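Local coordinates for protein polyketide Synthase III (Ectocarpus siliculosus, PDB 4B0N) that probably works as an acyltransferase of the type III polyketide synthase family in phlorotannin monomer biosynthesis, and holds arachidonic acid in a pocket, at residues Gly89-Ala94 / Ile242-Cys247; Val95-Pro100 / Leu109-Asp114; Gly115-Pro120 / Val226-Asp231. All blocks are in the same frame, centred on the assembly; numbering follows the deposited sequence.

Interaction 1 (Gly89-Ala94 / Ile242-Cys247). With ACD (arachidonic acid), chain D.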
loop_
_atom_site.group_PDB
_atom_site.type_symbol
_atom_site.label_atom_id
_atom_site.label_comp_id
_atom_site.label_asym_id
_atom_site.label_seq_id
_atom_site.Cartn_x
_atom_site.Cartn_y
_atom_site.Cartn_z
ATOM N N GLY A 89 -14.675 24.671 -12.174
ATOM C CA GLY A 89 -15.025 26.008 -11.710
ATOM C C GLY A 89 -14.262 26.384 -10.459
ATOM O O GLY A 89 -13.958 27.559 -10.235
ATOM N N SER A 90 -13.951 25.373 -9.649
ATOM C CA SER A 90 -13.274 25.554 -8.370
ATOM C C SER A 90 -12.650 24.246 -7.899
ATOM O O SER A 90 -12.995 23.170 -8.396
ATOM C CB SER A 90 -14.261 26.060 -7.314
ATOM O OG SER A 90 -15.343 25.158 -7.148
ATOM N N ARG A 91 -11.723 24.349 -6.946
ATOM C CA ARG A 91 -11.145 23.182 -6.270
ATOM C C ARG A 91 -10.525 23.566 -4.924
ATOM O O ARG A 91 -10.228 24.736 -4.681
ATOM C CB ARG A 91 -10.151 22.425 -7.169
ATOM C CG ARG A 91 -9.116 23.287 -7.863
ATOM C CD ARG A 91 -8.543 22.599 -9.089
ATOM N NE ARG A 91 -7.755 23.540 -9.881
ATOM C CZ ARG A 91 -6.424 23.564 -9.936
ATOM N NH1 ARG A 91 -5.701 22.677 -9.263
ATOM N NH2 ARG A 91 -5.812 24.473 -10.683
ATOM N N TYR A 92 -10.346 22.575 -4.054
ATOM C CA TYR A 92 -9.938 22.811 -2.667
ATOM C C TYR A 92 -8.462 22.500 -2.423
ATOM O O TYR A 92 -7.938 21.501 -2.919
ATOM C CB TYR A 92 -10.812 21.994 -1.711
ATOM C CG TYR A 92 -12.283 22.351 -1.749
ATOM C CD1 TYR A 92 -13.088 21.972 -2.823
ATOM C CD2 TYR A 92 -12.872 23.058 -0.702
ATOM C CE1 TYR A 92 -14.431 22.299 -2.859
ATOM C CE2 TYR A 92 -14.218 23.386 -0.727
ATOM C CZ TYR A 92 -14.990 23.003 -1.808
ATOM O OH TYR A 92 -16.327 23.328 -1.845
ATOM N N PHE A 93 -7.804 23.361 -1.649
ATOM C CA PHE A 93 -6.393 23.192 -1.305
ATOM C C PHE A 93 -6.146 23.311 0.201
ATOM O O PHE A 93 -6.834 24.059 0.899
ATOM C CB PHE A 93 -5.525 24.212 -2.051
ATOM C CG PHE A 93 -5.709 24.204 -3.545
ATOM C CD1 PHE A 93 -5.511 23.041 -4.286
ATOM C CD2 PHE A 93 -6.060 25.369 -4.217
ATOM C CE1 PHE A 93 -5.679 23.039 -5.663
ATOM C CE2 PHE A 93 -6.224 25.373 -5.592
ATOM C CZ PHE A 93 -6.032 24.209 -6.316
ATOM N N ALA A 94 -5.156 22.567 0.688
ATOM C CA ALA A 94 -4.772 22.588 2.104
ATOM C C ALA A 94 -3.813 23.732 2.435
ATOM O O ALA A 94 -3.625 24.078 3.603
ATOM C CB ALA A 94 -4.162 21.252 2.505
ATOM N N ILE A 242 -5.733 20.898 -13.114
ATOM C CA ILE A 242 -6.728 19.849 -12.885
ATOM C C ILE A 242 -6.703 19.257 -11.470
ATOM O O ILE A 242 -7.735 19.229 -10.797
ATOM C CB ILE A 242 -6.629 18.752 -13.975
ATOM C CG1 ILE A 242 -7.061 19.329 -15.327
ATOM C CG2 ILE A 242 -7.477 17.532 -13.627
ATOM C CD1 ILE A 242 -6.623 18.518 -16.526
ATOM N N PHE A 243 -5.535 18.797 -11.024
ATOM C CA PHE A 243 -5.413 18.097 -9.740
ATOM C C PHE A 243 -5.740 18.977 -8.536
ATOM O O PHE A 243 -5.434 20.169 -8.530
ATOM C CB PHE A 243 -4.020 17.474 -9.574
ATOM C CG PHE A 243 -3.732 16.345 -10.531
ATOM C CD1 PHE A 243 -4.761 15.555 -11.046
ATOM C CD2 PHE A 243 -2.424 16.052 -10.894
ATOM C CE1 PHE A 243 -4.489 14.514 -11.922
ATOM C CE2 PHE A 243 -2.147 15.008 -11.766
ATOM C CZ PHE A 243 -3.180 14.239 -12.281
ATOM N N ALA A 244 -6.356 18.367 -7.521
ATOM C CA ALA A 244 -6.817 19.076 -6.322
ATOM C C ALA A 244 -6.736 18.213 -5.058
ATOM O O ALA A 244 -6.273 17.072 -5.105
ATOM C CB ALA A 244 -8.237 19.573 -6.530
ATOM N N ASP A 245 -7.193 18.764 -3.934
ATOM C CA ASP A 245 -7.160 18.068 -2.647
ATOM C C ASP A 245 -8.548 17.617 -2.201
ATOM O O ASP A 245 -9.531 18.338 -2.389
ATOM C CB ASP A 245 -6.553 18.968 -1.569
ATOM C CG ASP A 245 -5.100 19.319 -1.837
ATOM O OD1 ASP A 245 -4.638 19.205 -2.992
ATOM O OD2 ASP A 245 -4.415 19.716 -0.873
ATOM N N GLY A 246 -8.616 16.430 -1.599
ATOM C CA GLY A 246 -9.882 15.866 -1.121
ATOM C C GLY A 246 -9.756 14.599 -0.293
ATOM O O GLY A 246 -8.725 13.929 -0.311
ATOM N N CYS A 247 -10.823 14.276 0.434
ATOM C CA CYS A 247 -10.877 13.067 1.251
ATOM C C CYS A 247 -12.286 12.474 1.319
ATOM O O CYS A 247 -13.282 13.196 1.407
ATOM C CB CYS A 247 -10.351 13.343 2.661
ATOM S SG CYS A 247 -10.487 11.950 3.807
HETATM C C1 ACD D . -3.666 10.239 -12.678
HETATM C C2 ACD D . -2.847 9.566 -11.598
HETATM C C3 ACD D . -2.642 10.527 -10.431
HETATM C C4 ACD D . -1.276 10.329 -9.788
HETATM C C5 ACD D . -0.920 11.529 -8.945
HETATM C C6 ACD D . 0.245 11.586 -8.305
HETATM C C7 ACD D . 0.570 12.793 -7.459
HETATM C C8 ACD D . 1.155 13.913 -8.284
HETATM C C9 ACD D . 1.006 15.170 -7.867
HETATM C C10 ACD D . 1.586 16.315 -8.664
HETATM C C11 ACD D . 0.484 17.226 -9.142
HETATM C C12 ACD D . 0.576 18.540 -8.958
HETATM C C13 ACD D . -0.533 19.441 -9.449
HETATM C C14 ACD D . -0.960 20.404 -8.366
HETATM C C15 ACD D . -2.046 21.153 -8.549
HETATM C C16 ACD D . -2.498 22.127 -7.488
HETATM C C17 ACD D . -1.873 23.490 -7.764
HETATM C C18 ACD D . -2.886 24.501 -8.289
HETATM C C19 ACD D . -2.255 25.347 -9.387
HETATM C C20 ACD D . -3.133 26.523 -9.747
HETATM O O1 ACD D . -4.630 9.618 -13.181
#

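Interaction 2 (Val95-Pro100 / Leu109-Asp114). With ACD (arachidonic acid), chain D.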
loop_
_atom_site.group_PDB
_atom_site.type_symbol
_atom_site.label_atom_id
_atom_site.label_comp_id
_atom_site.label_asym_id
_atom_site.label_seq_id
_atom_site.Cartn_x
_atom_site.Cartn_y
_atom_site.Cartn_z
ATOM N N VAL A 95 -3.215 24.314 1.401
ATOM C CA VAL A 95 -2.230 25.376 1.568
ATOM C C VAL A 95 -2.805 26.712 1.087
ATOM O O VAL A 95 -3.485 26.757 0.056
ATOM C CB VAL A 95 -0.916 25.069 0.813
ATOM C CG1 VAL A 95 0.268 25.544 1.627
ATOM C CG2 VAL A 95 -0.764 23.580 0.543
ATOM N N PRO A 96 -2.541 27.804 1.834
ATOM C CA PRO A 96 -3.062 29.123 1.449
ATOM C C PRO A 96 -2.358 29.777 0.254
ATOM O O PRO A 96 -2.816 30.814 -0.223
ATOM C CB PRO A 96 -2.852 29.966 2.712
ATOM C CG PRO A 96 -1.723 29.308 3.425
ATOM C CD PRO A 96 -1.883 27.842 3.155
ATOM N N ASP A 97 -1.274 29.171 -0.230
ATOM C CA ASP A 97 -0.455 29.745 -1.308
ATOM C C ASP A 97 -1.214 30.104 -2.593
ATOM O O ASP A 97 -0.671 30.794 -3.462
ATOM C CB ASP A 97 0.717 28.818 -1.642
ATOM C CG ASP A 97 1.712 28.712 -0.514
ATOM O OD1 ASP A 97 1.313 28.298 0.588
ATOM O OD2 ASP A 97 2.891 29.053 -0.724
ATOM N N PHE A 98 -2.456 29.642 -2.711
ATOM C CA PHE A 98 -3.268 29.918 -3.897
ATOM C C PHE A 98 -4.414 30.886 -3.608
ATOM O O PHE A 98 -5.064 31.392 -4.529
ATOM C CB PHE A 98 -3.776 28.612 -4.511
ATOM C CG PHE A 98 -2.690 27.606 -4.762
ATOM C CD1 PHE A 98 -1.733 27.826 -5.748
ATOM C CD2 PHE A 98 -2.614 26.444 -4.001
ATOM C CE1 PHE A 98 -0.724 26.903 -5.977
ATOM C CE2 PHE A 98 -1.608 25.515 -4.226
ATOM C CZ PHE A 98 -0.660 25.746 -5.214
ATOM N N THR A 99 -4.650 31.135 -2.323
ATOM C CA THR A 99 -5.608 32.139 -1.873
ATOM C C THR A 99 -4.988 32.930 -0.718
ATOM O O THR A 99 -5.389 32.760 0.438
ATOM C CB THR A 99 -6.943 31.502 -1.427
ATOM O OG1 THR A 99 -6.700 30.543 -0.390
ATOM C CG2 THR A 99 -7.628 30.814 -2.590
ATOM N N PRO A 100 -3.998 33.797 -1.025
ATOM C CA PRO A 100 -3.203 34.474 0.009
ATOM C C PRO A 100 -4.033 35.307 0.989
ATOM O O PRO A 100 -3.778 35.261 2.195
ATOM C CB PRO A 100 -2.262 35.377 -0.801
ATOM C CG PRO A 100 -2.214 34.763 -2.157
ATOM C CD PRO A 100 -3.596 34.225 -2.377
ATOM N N LEU A 109 2.464 30.595 4.415
ATOM C CA LEU A 109 2.626 30.246 3.012
ATOM C C LEU A 109 3.734 29.205 2.885
ATOM O O LEU A 109 4.871 29.443 3.295
ATOM C CB LEU A 109 2.959 31.495 2.189
ATOM C CG LEU A 109 1.837 32.348 1.575
ATOM C CD1 LEU A 109 0.694 32.661 2.536
ATOM C CD2 LEU A 109 2.430 33.632 1.010
ATOM N N PHE A 110 3.389 28.053 2.318
ATOM C CA PHE A 110 4.298 26.912 2.240
ATOM C C PHE A 110 5.447 27.117 1.252
ATOM O O PHE A 110 6.611 26.925 1.607
ATOM C CB PHE A 110 3.507 25.641 1.901
ATOM C CG PHE A 110 4.341 24.391 1.816
ATOM C CD1 PHE A 110 5.130 23.980 2.889
ATOM C CD2 PHE A 110 4.314 23.606 0.667
ATOM C CE1 PHE A 110 5.892 22.826 2.808
ATOM C CE2 PHE A 110 5.070 22.448 0.581
ATOM C CZ PHE A 110 5.857 22.056 1.655
ATOM N N TYR A 111 5.112 27.510 0.026
ATOM C CA TYR A 111 6.095 27.645 -1.050
ATOM C C TYR A 111 6.940 28.907 -0.898
ATOM O O TYR A 111 6.441 29.922 -0.409
ATOM C CB TYR A 111 5.403 27.593 -2.415
ATOM C CG TYR A 111 4.642 26.303 -2.628
ATOM C CD1 TYR A 111 5.320 25.096 -2.819
ATOM C CD2 TYR A 111 3.246 26.282 -2.619
ATOM C CE1 TYR A 111 4.632 23.907 -3.001
ATOM C CE2 TYR A 111 2.549 25.095 -2.804
ATOM C CZ TYR A 111 3.248 23.913 -2.992
ATOM O OH TYR A 111 2.574 22.732 -3.175
ATOM N N PRO A 112 8.226 28.844 -1.307
ATOM C CA PRO A 112 9.154 29.963 -1.111
ATOM C C PRO A 112 8.709 31.244 -1.812
ATOM O O PRO A 112 8.134 31.188 -2.905
ATOM C CB PRO A 112 10.466 29.449 -1.723
ATOM C CG PRO A 112 10.058 28.359 -2.651
ATOM C CD PRO A 112 8.882 27.713 -1.986
ATOM N N ALA A 113 8.982 32.384 -1.174
ATOM C CA ALA A 113 8.656 33.706 -1.718
ATOM C C ALA A 113 9.387 33.960 -3.036
ATOM O O ALA A 113 9.092 34.914 -3.755
ATOM C CB ALA A 113 8.988 34.787 -0.702
ATOM N N ASP A 114 10.337 33.079 -3.328
ATOM C CA ASP A 114 11.071 33.048 -4.584
ATOM C C ASP A 114 10.137 32.991 -5.796
ATOM O O ASP A 114 10.401 33.623 -6.820
ATOM C CB ASP A 114 11.992 31.823 -4.580
ATOM C CG ASP A 114 13.151 31.949 -5.548
ATOM O OD1 ASP A 114 13.370 33.042 -6.114
ATOM O OD2 ASP A 114 13.858 30.939 -5.736
HETATM C C1 ACD D . -3.666 10.239 -12.678
HETATM C C2 ACD D . -2.847 9.566 -11.598
HETATM C C3 ACD D . -2.642 10.527 -10.431
HETATM C C4 ACD D . -1.276 10.329 -9.788
HETATM C C5 ACD D . -0.920 11.529 -8.945
HETATM C C6 ACD D . 0.245 11.586 -8.305
HETATM C C7 ACD D . 0.570 12.793 -7.459
HETATM C C8 ACD D . 1.155 13.913 -8.284
HETATM C C9 ACD D . 1.006 15.170 -7.867
HETATM C C10 ACD D . 1.586 16.315 -8.664
HETATM C C11 ACD D . 0.484 17.226 -9.142
HETATM C C12 ACD D . 0.576 18.540 -8.958
HETATM C C13 ACD D . -0.533 19.441 -9.449
HETATM C C14 ACD D . -0.960 20.404 -8.366
HETATM C C15 ACD D . -2.046 21.153 -8.549
HETATM C C16 ACD D . -2.498 22.127 -7.488
HETATM C C17 ACD D . -1.873 23.490 -7.764
HETATM C C18 ACD D . -2.886 24.501 -8.289
HETATM C C19 ACD D . -2.255 25.347 -9.387
HETATM C C20 ACD D . -3.133 26.523 -9.747
HETATM O O1 ACD D . -4.630 9.618 -13.181
#

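Interaction 3 (Gly115-Pro120 / Val226-Asp231). With ACD (arachidonic acid), chain D.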
loop_
_atom_site.group_PDB
_atom_site.type_symbol
_atom_site.label_atom_id
_atom_site.label_comp_id
_atom_site.label_asym_id
_atom_site.label_seq_id
_atom_site.Cartn_x
_atom_site.Cartn_y
_atom_site.Cartn_z
ATOM N N GLY A 115 9.042 32.244 -5.663
ATOM C CA GLY A 115 8.124 31.995 -6.773
ATOM C C GLY A 115 8.679 30.909 -7.673
ATOM O O GLY A 115 8.338 30.827 -8.856
ATOM N N SER A 116 9.536 30.073 -7.092
ATOM C CA SER A 116 10.270 29.043 -7.820
ATOM C C SER A 116 9.682 27.657 -7.595
ATOM O O SER A 116 9.924 26.738 -8.383
ATOM C CB SER A 116 11.733 29.046 -7.378
ATOM O OG SER A 116 11.844 28.779 -5.986
ATOM N N TYR A 117 8.928 27.519 -6.503
ATOM C CA TYR A 117 8.306 26.251 -6.101
ATOM C C TYR A 117 9.335 25.121 -5.941
ATOM O O TYR A 117 9.198 24.037 -6.516
ATOM C CB TYR A 117 7.151 25.881 -7.052
ATOM C CG TYR A 117 6.028 26.897 -7.035
ATOM C CD1 TYR A 117 6.065 28.026 -7.859
ATOM C CD2 TYR A 117 4.938 26.744 -6.178
ATOM C CE1 TYR A 117 5.044 28.967 -7.835
ATOM C CE2 TYR A 117 3.912 27.680 -6.147
ATOM C CZ TYR A 117 3.968 28.787 -6.976
ATOM O OH TYR A 117 2.949 29.712 -6.944
ATOM N N GLN A 118 10.368 25.406 -5.151
ATOM C CA GLN A 118 11.436 24.455 -4.857
ATOM C C GLN A 118 11.330 24.037 -3.396
ATOM O O GLN A 118 11.772 24.760 -2.497
ATOM C CB GLN A 118 12.814 25.075 -5.122
ATOM C CG GLN A 118 13.014 25.642 -6.520
ATOM C CD GLN A 118 13.425 24.594 -7.534
ATOM O OE1 GLN A 118 14.502 24.003 -7.436
ATOM N NE2 GLN A 118 12.570 24.368 -8.527
ATOM N N VAL A 119 10.714 22.881 -3.166
ATOM C CA VAL A 119 10.588 22.312 -1.826
ATOM C C VAL A 119 10.997 20.837 -1.860
ATOM O O VAL A 119 10.511 20.080 -2.704
ATOM C CB VAL A 119 9.155 22.444 -1.264
ATOM C CG1 VAL A 119 9.102 21.962 0.176
ATOM C CG2 VAL A 119 8.663 23.881 -1.347
ATOM N N PRO A 120 11.907 20.429 -0.955
ATOM C CA PRO A 120 12.327 19.030 -0.865
ATOM C C PRO A 120 11.161 18.101 -0.518
ATOM O O PRO A 120 10.251 18.514 0.211
ATOM C CB PRO A 120 13.351 19.052 0.273
ATOM C CG PRO A 120 13.876 20.443 0.275
ATOM C CD PRO A 120 12.688 21.292 -0.050
ATOM N N VAL A 226 0.418 19.906 -2.313
ATOM C CA VAL A 226 1.696 19.944 -1.617
ATOM C C VAL A 226 2.827 19.545 -2.565
ATOM O O VAL A 226 4.000 19.619 -2.205
ATOM C CB VAL A 226 1.707 19.043 -0.363
ATOM C CG1 VAL A 226 2.554 19.688 0.719
ATOM C CG2 VAL A 226 0.298 18.821 0.165
ATOM N N HIS A 227 2.461 19.141 -3.782
ATOM C CA HIS A 227 3.425 18.670 -4.779
ATOM C C HIS A 227 3.557 19.571 -5.981
ATOM O O HIS A 227 4.097 19.161 -7.012
ATOM C CB HIS A 227 3.073 17.254 -5.225
ATOM C CG HIS A 227 3.110 16.242 -4.110
ATOM N ND1 HIS A 227 4.262 15.795 -3.579
ATOM C CD2 HIS A 227 2.083 15.593 -3.429
ATOM C CE1 HIS A 227 3.991 14.910 -2.604
ATOM N NE2 HIS A 227 2.656 14.784 -2.514
ATOM N N THR A 228 3.080 20.807 -5.859
ATOM C CA THR A 228 3.101 21.751 -6.974
ATOM C C THR A 228 4.524 22.239 -7.259
ATOM O O THR A 228 5.283 22.536 -6.331
ATOM C CB THR A 228 2.151 22.949 -6.741
ATOM O OG1 THR A 228 2.833 23.992 -6.037
ATOM C CG2 THR A 228 0.923 22.517 -5.954
ATOM N N THR A 229 4.876 22.303 -8.543
ATOM C CA THR A 229 6.229 22.665 -8.971
ATOM C C THR A 229 6.236 23.785 -10.008
ATOM O O THR A 229 7.235 24.498 -10.154
ATOM C CB THR A 229 6.977 21.460 -9.573
ATOM O OG1 THR A 229 6.246 20.956 -10.694
ATOM C CG2 THR A 229 7.152 20.352 -8.548
ATOM N N PHE A 230 5.119 23.929 -10.720
ATOM C CA PHE A 230 4.993 24.874 -11.835
ATOM C C PHE A 230 6.210 24.847 -12.764
ATOM O O PHE A 230 6.935 25.840 -12.902
ATOM C CB PHE A 230 4.704 26.297 -11.337
ATOM C CG PHE A 230 3.242 26.597 -11.159
ATOM C CD1 PHE A 230 2.341 26.403 -12.205
ATOM C CD2 PHE A 230 2.765 27.105 -9.952
ATOM C CE1 PHE A 230 0.992 26.689 -12.045
ATOM C CE2 PHE A 230 1.418 27.394 -9.785
ATOM C CZ PHE A 230 0.532 27.185 -10.833
ATOM N N ASP A 231 6.432 23.691 -13.383
ATOM C CA ASP A 231 7.534 23.522 -14.319
ATOM C C ASP A 231 7.165 23.987 -15.726
ATOM O O ASP A 231 6.009 23.871 -16.146
ATOM C CB ASP A 231 8.025 22.070 -14.328
ATOM C CG ASP A 231 9.069 21.799 -13.253
ATOM O OD1 ASP A 231 8.950 22.353 -12.139
ATOM O OD2 ASP A 231 10.014 21.029 -13.525
HETATM C C1 ACD D . -3.666 10.239 -12.678
HETATM C C2 ACD D . -2.847 9.566 -11.598
HETATM C C3 ACD D . -2.642 10.527 -10.431
HETATM C C4 ACD D . -1.276 10.329 -9.788
HETATM C C5 ACD D . -0.920 11.529 -8.945
HETATM C C6 ACD D . 0.245 11.586 -8.305
HETATM C C7 ACD D . 0.570 12.793 -7.459
HETATM C C8 ACD D . 1.155 13.913 -8.284
HETATM C C9 ACD D . 1.006 15.170 -7.867
HETATM C C10 ACD D . 1.586 16.315 -8.664
HETATM C C11 ACD D . 0.484 17.226 -9.142
HETATM C C12 ACD D . 0.576 18.540 -8.958
HETATM C C13 ACD D . -0.533 19.441 -9.449
HETATM C C14 ACD D . -0.960 20.404 -8.366
HETATM C C15 ACD D . -2.046 21.153 -8.549
HETATM C C16 ACD D . -2.498 22.127 -7.488
HETATM C C17 ACD D . -1.873 23.490 -7.764
HETATM C C18 ACD D . -2.886 24.501 -8.289
HETATM C C19 ACD D . -2.255 25.347 -9.387
HETATM C C20 ACD D . -3.133 26.523 -9.747
HETATM O O1 ACD D . -4.630 9.618 -13.181
#

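Interaction 1 (Gly89-Ala94 / Ile242-Cys247)
Arg91 sets CG between its own backbone N and carbonyl carbon (chi1 48°) and then runs extended past Ala244, with Arg91 CB 3.5 Å from Ala244 CB, whereas Asp245 holds CG beside its backbone N, which brings its carboxylate to Ala94 N. The arginine chain thus carries its guanidinium to the backbone at Phe243. There NH1 of Arg91 lies 2.6 Å from Phe243 O, near the guanidinium plane, but the bent N-H angle of 122° makes this a weak hydrogen bond. The backbone N of Ile242 sits over one guanidinium face and CZ of Phe93 is offset over the opposite one; Gln59 takes NE, and His240 O is a weak partner of NH2. The backbone N of Asp245 donates to Tyr92 O (3.0 Å). Asp245 OD2 receives a weak bond from Ala94 N at 3.3 Å and a stronger one from Ser225, while OD1 faces the edge of the Phe93 ring, whose plane stands at 89° to the carboxylate. Arachidonic acid runs past this junction, where Arg91, Phe93 and Phe243 line its pocket: its C18 lies 3.7 Å from Phe93 CZ, and its C11 is 3.6 Å from Phe243 CD2, at the ring edge. With only a methyl group at Arg91, as in an alanine, Phe243 O and Gln59 would probably lose their mate and a gap would open beside the lipid tail. The carbonyls of His240 and Phe243 around the guanidinium probably favour the arginine's positive charge, even though its flank meets hydrocarbon.

Interaction 2 (Val95-Pro100 / Leu109-Asp114)
A long loop between strand 90-93 and helix 121-146 doubles back on itself where Asp97 receives two consecutive backbone N-H groups, those of Phe110 and Tyr111. Phe110 N lies 2.7 Å from Asp97 OD1 and uses the syn lone pair of that oxygen. Tyr111 N meets Asp97 OD2 at 2.8 Å from a different direction, 38° above the carboxylate plane. Asp97 reaches them with CG beside its own backbone N (chi1 -67°), which swings the carboxylate to the two N-H groups; its CB lies at the edge of the Tyr111 ring, in plane, and that ring stands at 83° to the carboxylate. Apolar contacts add to the join. CG1 of Val95 packs on CB of Phe110, and CG of Pro96 approaches CD1 of Leu109 at 4.2 Å toward the solvent side. Deeper in, Phe98 CZ touches Tyr111 CE2 at 4.1 Å, neither face to face nor squarely at an edge. The Phe98 ring, a member of the lipid pocket, offers one face to C18 of arachidonic acid and brings CZ to 3.6 Å from C17. Beyond the contact, Tyr111 OH bonds to Ser225 O, while Phe110 packs on Val123 and Lys127 of helix 121-146. Because each carboxylate oxygen has its own N-H, the aspartate is held against rotation, and two peptide dipoles probably help stabilise the negative charge of this partly exposed side chain.

Interaction 3 (Gly115-Pro120 / Val226-Asp231)
Tyr117 and Phe230 both adopt left-handed backbone conformations, phi 56° and psi 52° in the tyrosine, where the loops 115-120 and 226-231 pass with the CA atoms of Tyr117 and Thr229 5.0 Å apart. The junction is a T-shaped aromatic pair: Phe230 turns its edge to the face of Tyr117, with ring centroids 5.2 Å apart and planes at 71°. CD2 of Phe230 does the touching, 3.6 Å from Tyr117 CZ and offset toward the rim of the tyrosine ring. The two side chains lie side by side and point the same way. Nearer the backbone, Tyr117 CB rests on Thr229 O at 3.4 Å, and Tyr117 CD2 lies 3.5 Å from Thr228 OG1; the two loops meet by packing alone, without direct hydrogen bonds. Polar ties come from a third element: Arg124 of helix 121-146 binds the carbonyls of Val119, Val226 and Thr228. The 115-120 segment also reaches the dimer interface through Pro120, which packs on Pro288 of the second subunit. Phe230 also stacks on His240, and thus stands among aromatic neighbours while lining the pocket of this chalcone/stilbene synthase family member, of thiolase fold, occupied here by arachidonic acid. Thr228 has OG1 between its backbone N and carbonyl carbon, which turns the hydroxyl to Tyr117 and CG2 to the lipid, 3.5 Å from C17. Further along the tail, Phe230 CZ sits 3.6 Å from C19.

How the interactions relate
All three contacts border the same lipid tail, yet their chemistry changes with depth. Interaction 1, the most central, anchors strand 90-93 to strand 245-255 of the five-stranded mixed sheet through backbone and charged groups. Interactions 2 and 3 lie farther out and join loops: the former holds one loop to itself at a partly exposed rim by a carboxylate, the latter packs that same loop on another by buried rings. Phe93 meets Phe98 to connect interactions 1 and 2, while Tyr111 leans on Tyr117 and its OH probably hydrogen-bonds Thr228 OG1, connecting 2 and 3. Interactions 1 and 3 do not touch, their centres lying about 17 Å apart.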